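Local coordinates for flagella basal body P-ring formation protein FlgA (Salmonella typhimurium, PDB 3TEE) that takes part in assembling the P-ring of the flagellar basal body in the periplasm, apparently as a chaperone or modulator of ring formation, at residues Y76-G87 with V119-V130; M165-V176 with I183-I194. All blocks are in the same frame, centred on the assembly; numbering follows the deposited sequence.

Contact 1: residues Y76-G87 with V119-V130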
loop_
_atom_site.group_PDB
_atom_site.type_symbol
_atom_site.label_atom_id
_atom_site.label_comp_id
_atom_site.label_asym_id
_atom_site.label_seq_id
_atom_site.Cartn_x
_atom_site.Cartn_y
_atom_site.Cartn_z
ATOM N N TYR A 76 8.666 -10.945 4.935
ATOM C CA TYR A 76 7.576 -10.560 4.047
ATOM C C TYR A 76 6.328 -11.275 4.573
ATOM O O TYR A 76 6.437 -12.218 5.359
ATOM C CB TYR A 76 7.876 -10.921 2.579
ATOM C CG TYR A 76 7.981 -12.401 2.302
ATOM C CD1 TYR A 76 6.868 -13.133 1.890
ATOM C CD2 TYR A 76 9.195 -13.073 2.443
ATOM C CE1 TYR A 76 6.966 -14.490 1.599
ATOM C CE2 TYR A 76 9.293 -14.436 2.201
ATOM C CZ TYR A 76 8.173 -15.139 1.779
ATOM O OH TYR A 76 8.263 -16.466 1.506
ATOM N N VAL A 77 5.172 -10.812 4.154
ATOM C CA VAL A 77 3.904 -11.361 4.611
ATOM C C VAL A 77 3.529 -12.516 3.681
ATOM O O VAL A 77 3.484 -12.339 2.464
ATOM C CB VAL A 77 2.805 -10.252 4.716
ATOM C CG1 VAL A 77 1.471 -10.832 5.216
ATOM C CG2 VAL A 77 3.269 -9.109 5.640
ATOM N N ALA A 78 3.239 -13.693 4.274
ATOM C CA ALA A 78 2.816 -14.905 3.574
ATOM C C ALA A 78 1.517 -15.438 4.207
ATOM O O ALA A 78 1.241 -15.207 5.383
ATOM C CB ALA A 78 3.912 -15.979 3.667
ATOM N N VAL A 79 0.747 -16.183 3.428
ATOM C CA VAL A 79 -0.486 -16.853 3.886
ATOM C C VAL A 79 -0.078 -18.025 4.822
ATOM O O VAL A 79 0.855 -18.785 4.498
ATOM C CB VAL A 79 -1.290 -17.336 2.668
ATOM C CG1 VAL A 79 -2.583 -18.035 3.095
ATOM C CG2 VAL A 79 -1.625 -16.139 1.759
ATOM N N ALA A 80 -0.696 -18.093 6.007
ATOM C CA ALA A 80 -0.412 -19.135 7.010
ATOM C C ALA A 80 -1.526 -20.193 7.091
ATOM O O ALA A 80 -1.294 -21.252 7.673
ATOM C CB ALA A 80 -0.215 -18.507 8.386
ATOM N N ALA A 81 -2.726 -19.886 6.575
ATOM C CA ALA A 81 -3.865 -20.820 6.573
ATOM C C ALA A 81 -4.677 -20.520 5.347
ATOM O O ALA A 81 -4.626 -19.380 4.894
ATOM C CB ALA A 81 -4.729 -20.623 7.829
ATOM N N PRO A 82 -5.500 -21.460 4.813
ATOM C CA PRO A 82 -6.334 -21.118 3.653
ATOM C C PRO A 82 -7.210 -19.902 3.910
ATOM O O PRO A 82 -7.759 -19.744 5.012
ATOM C CB PRO A 82 -7.208 -22.386 3.471
ATOM C CG PRO A 82 -6.378 -23.475 4.017
ATOM C CD PRO A 82 -5.709 -22.868 5.220
ATOM N N ILE A 83 -7.300 -19.006 2.911
ATOM C CA ILE A 83 -8.140 -17.828 2.998
ATOM C C ILE A 83 -9.062 -17.838 1.788
ATOM O O ILE A 83 -8.584 -17.909 0.663
ATOM C CB ILE A 83 -7.335 -16.493 3.073
ATOM C CG1 ILE A 83 -6.252 -16.529 4.165
ATOM C CG2 ILE A 83 -8.301 -15.305 3.283
ATOM C CD1 ILE A 83 -5.278 -15.260 4.127
ATOM N N ALA A 84 -10.365 -17.727 2.013
ATOM C CA ALA A 84 -11.330 -17.687 0.911
ATOM C C ALA A 84 -11.444 -16.274 0.388
ATOM O O ALA A 84 -11.143 -15.325 1.118
ATOM C CB ALA A 84 -12.691 -18.168 1.398
ATOM N N ARG A 85 -11.907 -16.115 -0.871
ATOM C CA ARG A 85 -12.188 -14.802 -1.466
ATOM C C ARG A 85 -13.216 -14.135 -0.519
ATOM O O ARG A 85 -14.125 -14.815 -0.048
ATOM C CB ARG A 85 -12.784 -14.970 -2.881
ATOM C CG ARG A 85 -13.271 -13.662 -3.509
ATOM C CD ARG A 85 -13.950 -13.882 -4.845
ATOM N NE ARG A 85 -15.114 -13.007 -5.009
ATOM C CZ ARG A 85 -16.370 -13.364 -4.748
ATOM N NH1 ARG A 85 -16.644 -14.585 -4.305
ATOM N NH2 ARG A 85 -17.361 -12.499 -4.924
ATOM N N GLY A 86 -12.965 -12.890 -0.131
ATOM C CA GLY A 86 -13.828 -12.185 0.812
ATOM C C GLY A 86 -13.455 -12.379 2.272
ATOM O O GLY A 86 -13.978 -11.670 3.132
ATOM N N GLY A 87 -12.509 -13.294 2.548
ATOM C CA GLY A 87 -12.029 -13.588 3.895
ATOM C C GLY A 87 -11.093 -12.526 4.433
ATOM O O GLY A 87 -10.247 -11.999 3.692
ATOM N N VAL A 119 -8.778 -7.569 3.238
ATOM C CA VAL A 119 -9.679 -8.655 2.887
ATOM C C VAL A 119 -9.159 -9.258 1.582
ATOM O O VAL A 119 -8.693 -8.522 0.707
ATOM C CB VAL A 119 -11.143 -8.122 2.775
ATOM C CG1 VAL A 119 -12.064 -9.138 2.128
ATOM C CG2 VAL A 119 -11.694 -7.714 4.150
ATOM N N SER A 120 -9.222 -10.593 1.455
ATOM C CA SER A 120 -8.717 -11.251 0.260
ATOM C C SER A 120 -9.662 -11.119 -0.927
ATOM O O SER A 120 -10.873 -11.282 -0.785
ATOM C CB SER A 120 -8.457 -12.731 0.534
ATOM O OG SER A 120 -7.736 -13.271 -0.556
ATOM N N LEU A 121 -9.093 -10.848 -2.097
ATOM C CA LEU A 121 -9.835 -10.816 -3.361
ATOM C C LEU A 121 -9.831 -12.218 -3.986
ATOM O O LEU A 121 -10.549 -12.456 -4.951
ATOM C CB LEU A 121 -9.209 -9.812 -4.349
ATOM C CG LEU A 121 -9.314 -8.323 -3.969
ATOM C CD1 LEU A 121 -8.467 -7.481 -4.892
ATOM C CD2 LEU A 121 -10.774 -7.837 -4.005
ATOM N N ARG A 122 -9.011 -13.140 -3.448
ATOM C CA ARG A 122 -8.863 -14.488 -4.023
ATOM C C ARG A 122 -8.858 -15.591 -2.992
ATOM O O ARG A 122 -8.625 -15.333 -1.814
ATOM C CB ARG A 122 -7.513 -14.599 -4.778
ATOM C CG ARG A 122 -7.170 -13.469 -5.736
ATOM C CD ARG A 122 -6.034 -13.872 -6.635
ATOM N NE ARG A 122 -5.488 -12.721 -7.349
ATOM C CZ ARG A 122 -4.301 -12.708 -7.943
ATOM N NH1 ARG A 122 -3.517 -13.781 -7.901
ATOM N NH2 ARG A 122 -3.882 -11.620 -8.575
ATOM N N ASP A 123 -9.003 -16.853 -3.460
ATOM C CA ASP A 123 -8.812 -18.025 -2.614
ATOM C C ASP A 123 -7.295 -18.166 -2.497
ATOM O O ASP A 123 -6.614 -18.388 -3.503
ATOM C CB ASP A 123 -9.414 -19.295 -3.240
ATOM C CG ASP A 123 -10.913 -19.236 -3.420
ATOM O OD1 ASP A 123 -11.602 -18.670 -2.532
ATOM O OD2 ASP A 123 -11.400 -19.737 -4.455
ATOM N N LEU A 124 -6.758 -17.969 -1.287
ATOM C CA LEU A 124 -5.320 -18.039 -1.069
ATOM C C LEU A 124 -4.906 -19.324 -0.372
ATOM O O LEU A 124 -5.645 -19.864 0.466
ATOM C CB LEU A 124 -4.811 -16.784 -0.309
ATOM C CG LEU A 124 -5.081 -15.401 -0.983
ATOM C CD1 LEU A 124 -4.594 -14.256 -0.089
ATOM C CD2 LEU A 124 -4.382 -15.298 -2.339
ATOM N N ALA A 125 -3.710 -19.800 -0.716
ATOM C CA ALA A 125 -3.142 -21.021 -0.159
ATOM C C ALA A 125 -1.989 -20.747 0.787
ATOM O O ALA A 125 -1.211 -19.840 0.524
ATOM C CB ALA A 125 -2.663 -21.927 -1.284
ATOM N N PRO A 126 -1.815 -21.574 1.848
ATOM C CA PRO A 126 -0.659 -21.407 2.741
ATOM C C PRO A 126 0.672 -21.395 1.972
ATOM O O PRO A 126 0.845 -22.172 1.022
ATOM C CB PRO A 126 -0.739 -22.655 3.635
ATOM C CG PRO A 126 -2.196 -22.963 3.708
ATOM C CD PRO A 126 -2.697 -22.672 2.315
ATOM N N GLY A 127 1.577 -20.514 2.395
ATOM C CA GLY A 127 2.896 -20.320 1.781
ATOM C C GLY A 127 2.909 -19.214 0.730
ATOM O O GLY A 127 3.962 -18.695 0.372
ATOM N N GLN A 128 1.762 -18.858 0.203
ATOM C CA GLN A 128 1.677 -17.812 -0.822
ATOM C C GLN A 128 2.131 -16.429 -0.281
ATOM O O GLN A 128 1.565 -15.968 0.698
ATOM C CB GLN A 128 0.211 -17.706 -1.278
ATOM C CG GLN A 128 -0.016 -17.096 -2.639
ATOM C CD GLN A 128 -1.185 -17.703 -3.391
ATOM O OE1 GLN A 128 -2.069 -18.416 -2.850
ATOM N NE2 GLN A 128 -1.225 -17.399 -4.672
ATOM N N PRO A 129 3.060 -15.703 -0.942
ATOM C CA PRO A 129 3.339 -14.321 -0.512
ATOM C C PRO A 129 2.086 -13.470 -0.746
ATOM O O PRO A 129 1.364 -13.656 -1.752
ATOM C CB PRO A 129 4.476 -13.877 -1.453
ATOM C CG PRO A 129 5.075 -15.151 -1.971
ATOM C CD PRO A 129 3.887 -16.073 -2.111
ATOM N N VAL A 130 1.784 -12.589 0.207
ATOM C CA VAL A 130 0.609 -11.726 0.116
ATOM C C VAL A 130 0.971 -10.516 -0.749
ATOM O O VAL A 130 1.826 -9.707 -0.359
ATOM C CB VAL A 130 0.059 -11.321 1.508
ATOM C CG1 VAL A 130 -1.068 -10.285 1.385
ATOM C CG2 VAL A 130 -0.419 -12.553 2.290
HETATM O O HOH W 1 6.409 -18.112 0.580
#
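Val77 and Val79, at the end of strand 62-79, meet Gly127, Gln128 and Val130 in a largely backbone-driven antiparallel pairing, in the part of the chain assigned to the P-ring chaperone family, consistent with the SAF-like family that FlgA shares with CpaB. Backbone bonds are the main seam. Val130 N reaches Val77 O at 2.8 Å, almost straight at 179°; Val79 uses both N and O, to Gln128 O and from Gly127 N. Farther along, Ile83 and Leu124 exchange a reciprocal pair, and Ser120 bonds Gly86 and Gly87. Two type II turns shape these loops. Gly86 and Gly127 take their third positions, where the positive phi suits glycine, and the fixed phi of Pro126 fits the second.

Side-chain polar bonds add to this at the bends. Across the segments, Asp123 OD1 accepts Arg85 N at 3.1 Å on its anti side. Within 119-130, Gln128 OE1 receives Ala125 N at 3.0 Å, and Ser120 OG donates to a lone pair of Arg122 O, 2.6 Å away.

Apolar contacts fill the inner side. Chi1 of -180° sets Val79 CG2 anti to the carbonyl carbon, against Val130 CG2 (3.8 Å) and Leu124 CB (3.9 Å); the two valines meet roughly at right angles, compact branched shapes that fit a buried spot. Val130 CG2 also touches Val77 CG1. At the surface the rings of Pro82 and Pro126 cross at a slant, CD of Pro82 against CG of Pro126. Tyr76 runs alongside Pro129, and its OH, 2.6 Å from a water O lying in the ring plane, is linked through that water to Gly127 O.

Contact 2: residues M165-V176 with I183-I194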
loop_
_atom_site.group_PDB
_atom_site.type_symbol
_atom_site.label_atom_id
_atom_site.label_comp_id
_atom_site.label_asym_id
_atom_site.label_seq_id
_atom_site.Cartn_x
_atom_site.Cartn_y
_atom_site.Cartn_z
ATOM N N MET A 165 -26.126 1.901 -0.697
ATOM C CA MET A 165 -26.431 1.201 -1.941
ATOM C C MET A 165 -25.233 0.397 -2.469
ATOM O O MET A 165 -25.412 -0.479 -3.309
ATOM C CB MET A 165 -26.913 2.202 -2.978
ATOM C CG MET A 165 -28.249 2.801 -2.606
ATOM S SD MET A 165 -28.780 3.865 -3.920
ATOM C CE MET A 165 -29.393 2.653 -5.087
ATOM N N ASN A 166 -24.025 0.689 -1.972
ATOM C CA ASN A 166 -22.812 0.010 -2.415
ATOM C C ASN A 166 -21.869 -0.262 -1.236
ATOM O O ASN A 166 -22.017 0.326 -0.158
ATOM C CB ASN A 166 -22.108 0.848 -3.513
ATOM C CG ASN A 166 -21.579 2.188 -3.025
ATOM O OD1 ASN A 166 -22.329 3.076 -2.632
ATOM N ND2 ASN A 166 -20.273 2.364 -3.015
ATOM N N ASN A 167 -20.890 -1.154 -1.454
ATOM C CA ASN A 167 -19.874 -1.480 -0.459
ATOM C C ASN A 167 -18.824 -0.417 -0.533
ATOM O O ASN A 167 -18.497 0.051 -1.627
ATOM C CB ASN A 167 -19.245 -2.848 -0.758
ATOM C CG ASN A 167 -20.224 -3.983 -0.663
ATOM O OD1 ASN A 167 -20.958 -4.113 0.321
ATOM N ND2 ASN A 167 -20.250 -4.832 -1.685
ATOM N N ALA A 168 -18.327 0.026 0.628
ATOM C CA ALA A 168 -17.319 1.072 0.638
ATOM C C ALA A 168 -16.467 1.004 1.867
ATOM O O ALA A 168 -16.975 0.801 2.970
ATOM C CB ALA A 168 -17.970 2.454 0.521
ATOM N N ALA A 169 -15.163 1.193 1.672
ATOM C CA ALA A 169 -14.169 1.252 2.743
ATOM C C ALA A 169 -14.141 2.695 3.260
ATOM O O ALA A 169 -14.746 3.578 2.637
ATOM C CB ALA A 169 -12.791 0.878 2.188
ATOM N N VAL A 170 -13.434 2.938 4.390
ATOM C CA VAL A 170 -13.211 4.271 4.970
ATOM C C VAL A 170 -12.531 5.110 3.873
ATOM O O VAL A 170 -11.709 4.575 3.117
ATOM C CB VAL A 170 -12.365 4.200 6.277
ATOM C CG1 VAL A 170 -11.999 5.594 6.802
ATOM C CG2 VAL A 170 -13.083 3.395 7.362
ATOM N N ALA A 171 -12.957 6.387 3.720
ATOM C CA ALA A 171 -12.468 7.348 2.720
ATOM C C ALA A 171 -12.925 7.061 1.272
ATOM O O ALA A 171 -12.600 7.831 0.359
ATOM C CB ALA A 171 -10.946 7.549 2.823
ATOM N N GLN A 172 -13.741 6.002 1.071
ATOM C CA GLN A 172 -14.307 5.704 -0.245
ATOM C C GLN A 172 -15.737 6.291 -0.318
ATOM O O GLN A 172 -16.400 6.449 0.712
ATOM C CB GLN A 172 -14.364 4.192 -0.510
ATOM C CG GLN A 172 -13.001 3.527 -0.745
ATOM C CD GLN A 172 -13.140 2.156 -1.383
ATOM O OE1 GLN A 172 -14.014 1.345 -1.027
ATOM N NE2 GLN A 172 -12.265 1.857 -2.333
ATOM N N ASN A 173 -16.195 6.601 -1.538
ATOM C CA ASN A 173 -17.524 7.137 -1.803
ATOM C C ASN A 173 -18.612 6.085 -1.572
ATOM O O ASN A 173 -18.443 4.932 -1.951
ATOM C CB ASN A 173 -17.612 7.665 -3.237
ATOM C CG ASN A 173 -18.911 8.376 -3.533
ATOM O OD1 ASN A 173 -19.130 9.511 -3.104
ATOM N ND2 ASN A 173 -19.816 7.710 -4.248
ATOM N N ALA A 174 -19.729 6.489 -0.948
ATOM C CA ALA A 174 -20.883 5.612 -0.769
ATOM C C ALA A 174 -22.152 6.360 -1.140
ATOM O O ALA A 174 -22.327 7.520 -0.760
ATOM C CB ALA A 174 -20.972 5.096 0.656
ATOM N N ARG A 175 -22.991 5.712 -1.949
ATOM C CA ARG A 175 -24.283 6.235 -2.355
ATOM C C ARG A 175 -25.254 5.688 -1.329
ATOM O O ARG A 175 -25.081 4.570 -0.825
ATOM C CB ARG A 175 -24.653 5.825 -3.792
ATOM C CG ARG A 175 -23.690 6.392 -4.843
ATOM C CD ARG A 175 -23.965 5.899 -6.261
ATOM N NE ARG A 175 -24.411 4.499 -6.335
ATOM C CZ ARG A 175 -23.606 3.438 -6.376
ATOM N NH1 ARG A 175 -22.285 3.593 -6.342
ATOM N NH2 ARG A 175 -24.117 2.213 -6.444
ATOM N N VAL A 176 -26.194 6.528 -0.929
ATOM C CA VAL A 176 -27.134 6.214 0.136
ATOM C C VAL A 176 -28.535 6.527 -0.333
ATOM O O VAL A 176 -28.823 7.662 -0.727
ATOM C CB VAL A 176 -26.784 7.020 1.435
ATOM C CG1 VAL A 176 -27.757 6.709 2.560
ATOM C CG2 VAL A 176 -25.346 6.781 1.886
ATOM N N ILE A 183 -31.308 9.620 -3.787
ATOM C CA ILE A 183 -29.980 9.068 -3.556
ATOM C C ILE A 183 -28.998 10.219 -3.351
ATOM O O ILE A 183 -28.996 11.173 -4.127
ATOM C CB ILE A 183 -29.516 8.088 -4.663
ATOM C CG1 ILE A 183 -30.553 6.963 -4.906
ATOM C CG2 ILE A 183 -28.126 7.482 -4.328
ATOM C CD1 ILE A 183 -30.338 6.215 -6.160
ATOM N N VAL A 184 -28.230 10.148 -2.272
ATOM C CA VAL A 184 -27.196 11.139 -1.950
ATOM C C VAL A 184 -25.876 10.377 -1.941
ATOM O O VAL A 184 -25.889 9.150 -1.896
ATOM C CB VAL A 184 -27.459 11.952 -0.640
ATOM C CG1 VAL A 184 -28.789 12.713 -0.708
ATOM C CG2 VAL A 184 -27.382 11.079 0.615
ATOM N N SER A 185 -24.749 11.077 -2.034
ATOM C CA SER A 185 -23.454 10.413 -2.004
ATOM C C SER A 185 -22.455 11.222 -1.182
ATOM O O SER A 185 -22.490 12.449 -1.211
ATOM C CB SER A 185 -22.933 10.141 -3.414
ATOM O OG SER A 185 -22.600 11.333 -4.102
ATOM N N GLY A 186 -21.614 10.517 -0.436
ATOM C CA GLY A 186 -20.588 11.127 0.400
ATOM C C GLY A 186 -19.435 10.196 0.712
ATOM O O GLY A 186 -19.346 9.091 0.176
ATOM N N THR A 187 -18.556 10.639 1.604
ATOM C CA THR A 187 -17.347 9.900 1.993
ATOM C C THR A 187 -17.572 9.112 3.277
ATOM O O THR A 187 -18.065 9.667 4.254
ATOM C CB THR A 187 -16.178 10.898 2.117
ATOM O OG1 THR A 187 -16.087 11.655 0.907
ATOM C CG2 THR A 187 -14.844 10.216 2.404
ATOM N N VAL A 188 -17.211 7.820 3.273
ATOM C CA VAL A 188 -17.319 6.969 4.465
ATOM C C VAL A 188 -16.237 7.381 5.499
ATOM O O VAL A 188 -15.072 7.539 5.133
ATOM C CB VAL A 188 -17.226 5.452 4.133
ATOM C CG1 VAL A 188 -17.305 4.599 5.397
ATOM C CG2 VAL A 188 -18.321 5.040 3.157
ATOM N N ASP A 189 -16.636 7.563 6.771
ATOM C CA ASP A 189 -15.693 7.872 7.844
ATOM C C ASP A 189 -15.471 6.608 8.701
ATOM O O ASP A 189 -16.169 5.603 8.492
ATOM C CB ASP A 189 -16.111 9.121 8.666
ATOM C CG ASP A 189 -17.318 9.020 9.588
ATOM O OD1 ASP A 189 -17.774 7.888 9.860
ATOM O OD2 ASP A 189 -17.789 10.078 10.063
ATOM N N SER A 190 -14.524 6.663 9.670
ATOM C CA SER A 190 -14.180 5.531 10.550
ATOM C C SER A 190 -15.365 4.965 11.356
ATOM O O SER A 190 -15.345 3.781 11.705
ATOM C CB SER A 190 -13.019 5.895 11.467
ATOM O OG SER A 190 -13.350 6.986 12.312
ATOM N N ASP A 191 -16.407 5.791 11.608
ATOM C CA ASP A 191 -17.613 5.388 12.344
ATOM C C ASP A 191 -18.711 4.775 11.459
ATOM O O ASP A 191 -19.775 4.399 11.969
ATOM C CB ASP A 191 -18.173 6.574 13.150
ATOM C CG ASP A 191 -17.350 6.913 14.375
ATOM O OD1 ASP A 191 -17.349 6.103 15.331
ATOM O OD2 ASP A 191 -16.711 7.990 14.381
ATOM N N GLY A 192 -18.437 4.650 10.158
ATOM C CA GLY A 192 -19.394 4.107 9.200
ATOM C C GLY A 192 -20.442 5.119 8.768
ATOM O O GLY A 192 -21.486 4.739 8.231
ATOM N N ASN A 193 -20.178 6.420 9.019
ATOM C CA ASN A 193 -21.075 7.508 8.623
ATOM C C ASN A 193 -20.692 7.969 7.222
ATOM O O ASN A 193 -19.543 7.809 6.806
ATOM C CB ASN A 193 -20.961 8.703 9.588
ATOM C CG ASN A 193 -21.277 8.419 11.037
ATOM O OD1 ASN A 193 -22.221 7.694 11.377
ATOM N ND2 ASN A 193 -20.526 9.054 11.926
ATOM N N ILE A 194 -21.643 8.580 6.516
ATOM C CA ILE A 194 -21.434 9.115 5.181
ATOM C C ILE A 194 -21.374 10.631 5.324
ATOM O O ILE A 194 -22.367 11.251 5.717
ATOM C CB ILE A 194 -22.588 8.648 4.255
ATOM C CG1 ILE A 194 -22.793 7.097 4.278
ATOM C CG2 ILE A 194 -22.512 9.270 2.849
ATOM C CD1 ILE A 194 -21.647 6.208 4.093
#
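Val176 and Ile194 reach toward each other tip to tip, CG2 of the valine 3.5 Å from CG1 of the isoleucine, on the inner face of the beta hairpin 173-178/183-188, within a mixed five-stranded sheet whose first and last strands also pair. Ala174 and Val184 point to the same face. Gly186 belongs there too; having no side chain, it lets Ile194 CG2 lie close over its backbone. Ala174, whose single methyl fits between its two neighbours, has CB 3.7 Å from Ile194 CD1 and 3.6 Å from Val188 CG2. Chi1 of 179° places this Val188 methyl anti to the carbonyl carbon, where it also touches Ala168 CB. Reciprocal backbone bonds join Ala174 with Gly186 and Val176 with Val184.

Asn173, Arg175, Ser185 and Thr187 project from the other, exposed face, where polar groups suit the solvent. Near the turn end of the hairpin the unbranched Met165 side chain crosses Ile183 at about a right angle, SD 3.6 Å from CD1. Within segment 165-176 the Asn166 amide takes the place of a backbone partner: OD1 accepts Arg175 N at 2.8 Å in the carbonyl plane, and sits 3.7 Å above the Arg175 guanidinium plane, offset toward its rim.

From the N terminus the chain passes through helix 2-14 and the first antiparallel sheet, whose long strand 62-79 supplies the start of segment 76-87. Contact 1 then closes a loop of 31 residues that holds strand 94-100, a partner of strand 62-79, and brings the chain back beside the end of strand 62-79 just before strand 135-137. Contact 2 opens only afterwards, in the C-terminal five-stranded sheet, and closes the hairpin whose connection is 179-182. The two loops thus follow in series, neither nested nor crossed. Their centres lie 27 Å apart, with nearest atoms about 9 Å apart, so each ties together its own portion of this elongated chain.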